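Local coordinates for protein D,D-dipeptidase/D,D-carboxypeptidase (Enterococcus faecalis, PDB 4MUQ) that probably acts as a zinc-dependent D,D-dipeptidase and D,D-carboxypeptidase in vancomycin resistance, hydrolysing substrates that end in D-Ala-D-Ala, at residues H176-Q181 against Y203-A208. Sequence-based numbering, arbitrary orientation.
Sequences HSKIMQ and YLFEQA
Ile179 reaches out from its helix between the rings of Tyr203 and Phe205, two aromatic residues that lie on the same face of strand 203-205. Its CG1 stands beside the backbone N (chi1 -62°), which sends the longer branch toward the strand. Ile179 CD1 approaches Tyr203 CE2 at 3.5 Å. Ile179 CG1 lies 3.5 Å from Phe205 CD1. The shorter branch is used too, since Ile179 CG2 comes within 3.8 Å of Tyr203 OH. Both methyl groups of this beta-branched residue thus meet the tyrosine, a shape suited to the notch between two rings. Ile179 and Phe205 pass one another in opposite directions. An all-carbon ring suits the buried Phe205, whereas Tyr203, partly exposed, offers ring carbons to Ile179 and keeps a polar OH.

Lys178 adds its aliphatic part, Lys178 CG lying 4.0 Å from Phe205 CZ, near the plane of the ring and at its edge. A bend at chi2 (65°) turns the chain away from the strand; Lys178 NZ ends in a salt bridge with Asp145 and donates a 2.9 Å hydrogen bond to Gln181 OE1 in the carbonyl plane. Lysine fits because its methylenes can pack while its charge is met beyond the rings.

Helix and strand run nearly perpendicular (97°), their axes 10.7 Å apart. Ile215 of the adjacent strand 213-219 also touches Ile179. Away from the zinc site, this contact joins helix 176-183 to an antiparallel sheet, buried at Ile179 and Phe205 and more open at Tyr203 and Lys178. Being apolar, it is probably held by dispersion and exclusion of water, which impose little directional constraint.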
# COMPACT_ATOMS: atom_id res chain seq x y z
N HIS A 176 -4.07 -1.32 9.62
CA HIS A 176 -3.34 -2.42 8.99
C HIS A 176 -1.84 -2.20 9.01
O HIS A 176 -1.09 -3.12 9.31
CB HIS A 176 -3.84 -2.63 7.56
CG HIS A 176 -5.33 -2.71 7.49
ND1 HIS A 176 -6.04 -3.83 7.89
CD2 HIS A 176 -6.25 -1.78 7.17
CE1 HIS A 176 -7.33 -3.59 7.77
NE2 HIS A 176 -7.49 -2.35 7.35
N SER A 177 -1.41 -0.98 8.70
CA SER A 177 0.02 -0.67 8.69
C SER A 177 0.66 -0.86 10.06
O SER A 177 1.83 -1.27 10.16
CB SER A 177 0.25 0.75 8.17
OG SER A 177 -0.48 1.68 8.93
N LYS A 178 -0.09 -0.55 11.10
CA LYS A 178 0.40 -0.67 12.47
C LYS A 178 0.48 -2.13 12.88
O LYS A 178 1.45 -2.55 13.53
CB LYS A 178 -0.48 0.11 13.44
CG LYS A 178 0.10 0.26 14.82
CD LYS A 178 1.37 1.09 14.78
CE LYS A 178 1.88 1.36 16.19
NZ LYS A 178 3.07 2.26 16.18
N ILE A 179 -0.53 -2.91 12.51
CA ILE A 179 -0.54 -4.33 12.83
C ILE A 179 0.64 -4.99 12.11
O ILE A 179 1.32 -5.83 12.69
CB ILE A 179 -1.86 -4.98 12.40
CG1 ILE A 179 -3.02 -4.35 13.18
CG2 ILE A 179 -1.84 -6.48 12.63
CD1 ILE A 179 -4.37 -4.66 12.60
N MET A 180 0.91 -4.59 10.87
CA MET A 180 2.06 -5.13 10.15
C MET A 180 3.37 -4.77 10.83
O MET A 180 4.26 -5.61 10.96
CB MET A 180 2.05 -4.65 8.71
CG MET A 180 0.90 -5.23 7.90
SD MET A 180 0.69 -4.46 6.30
CE MET A 180 2.29 -4.77 5.56
N GLN A 181 3.46 -3.53 11.31
CA GLN A 181 4.66 -3.08 12.01
C GLN A 181 4.86 -3.88 13.29
O GLN A 181 5.97 -4.35 13.56
CB GLN A 181 4.57 -1.59 12.34
CG GLN A 181 5.79 -1.07 13.11
CD GLN A 181 5.55 0.28 13.76
OE1 GLN A 181 4.57 0.48 14.48
NE2 GLN A 181 6.44 1.23 13.50
N TYR A 203 -10.51 -10.00 14.28
CA TYR A 203 -9.29 -9.47 14.89
C TYR A 203 -9.63 -8.17 15.60
O TYR A 203 -10.33 -7.32 15.04
CB TYR A 203 -8.22 -9.22 13.82
CG TYR A 203 -6.91 -8.70 14.38
CD1 TYR A 203 -5.91 -9.57 14.81
CD2 TYR A 203 -6.69 -7.33 14.52
CE1 TYR A 203 -4.73 -9.10 15.34
CE2 TYR A 203 -5.50 -6.85 15.06
CZ TYR A 203 -4.53 -7.73 15.45
OH TYR A 203 -3.35 -7.26 15.99
N LEU A 204 -9.13 -8.00 16.81
CA LEU A 204 -9.38 -6.79 17.58
C LEU A 204 -8.13 -5.90 17.65
O LEU A 204 -7.09 -6.32 18.17
CB LEU A 204 -9.85 -7.12 19.00
CG LEU A 204 -10.04 -5.91 19.91
CD1 LEU A 204 -11.11 -5.00 19.36
CD2 LEU A 204 -10.39 -6.34 21.33
N PHE A 205 -8.25 -4.67 17.14
CA PHE A 205 -7.18 -3.68 17.28
C PHE A 205 -7.63 -2.60 18.25
O PHE A 205 -8.66 -1.94 18.04
CB PHE A 205 -6.82 -3.08 15.91
CG PHE A 205 -5.70 -2.05 15.97
CD1 PHE A 205 -4.38 -2.43 15.81
CD2 PHE A 205 -5.99 -0.71 16.21
CE1 PHE A 205 -3.35 -1.50 15.87
CE2 PHE A 205 -4.97 0.23 16.28
CZ PHE A 205 -3.65 -0.17 16.11
N GLU A 206 -6.87 -2.41 19.31
CA GLU A 206 -7.21 -1.39 20.29
C GLU A 206 -5.98 -0.72 20.88
O GLU A 206 -4.98 -1.38 21.18
CB GLU A 206 -8.07 -1.99 21.41
CG GLU A 206 -7.37 -3.05 22.24
CD GLU A 206 -8.29 -3.72 23.23
OE1 GLU A 206 -9.41 -3.20 23.48
OE2 GLU A 206 -7.91 -4.78 23.76
N GLN A 207 -6.05 0.60 21.03
CA GLN A 207 -5.09 1.31 21.86
C GLN A 207 -5.70 2.53 22.54
O GLN A 207 -6.48 3.28 21.93
CB GLN A 207 -3.83 1.71 21.07
CG GLN A 207 -4.07 2.57 19.84
CD GLN A 207 -2.78 3.11 19.24
OE1 GLN A 207 -2.73 4.25 18.77
NE2 GLN A 207 -1.73 2.29 19.25
N ALA A 208 -5.35 2.69 23.82
CA ALA A 208 -5.69 3.86 24.63
C ALA A 208 -7.05 4.49 24.38
O ALA A 208 -8.04 3.80 24.14
CB ALA A 208 -4.59 4.92 24.51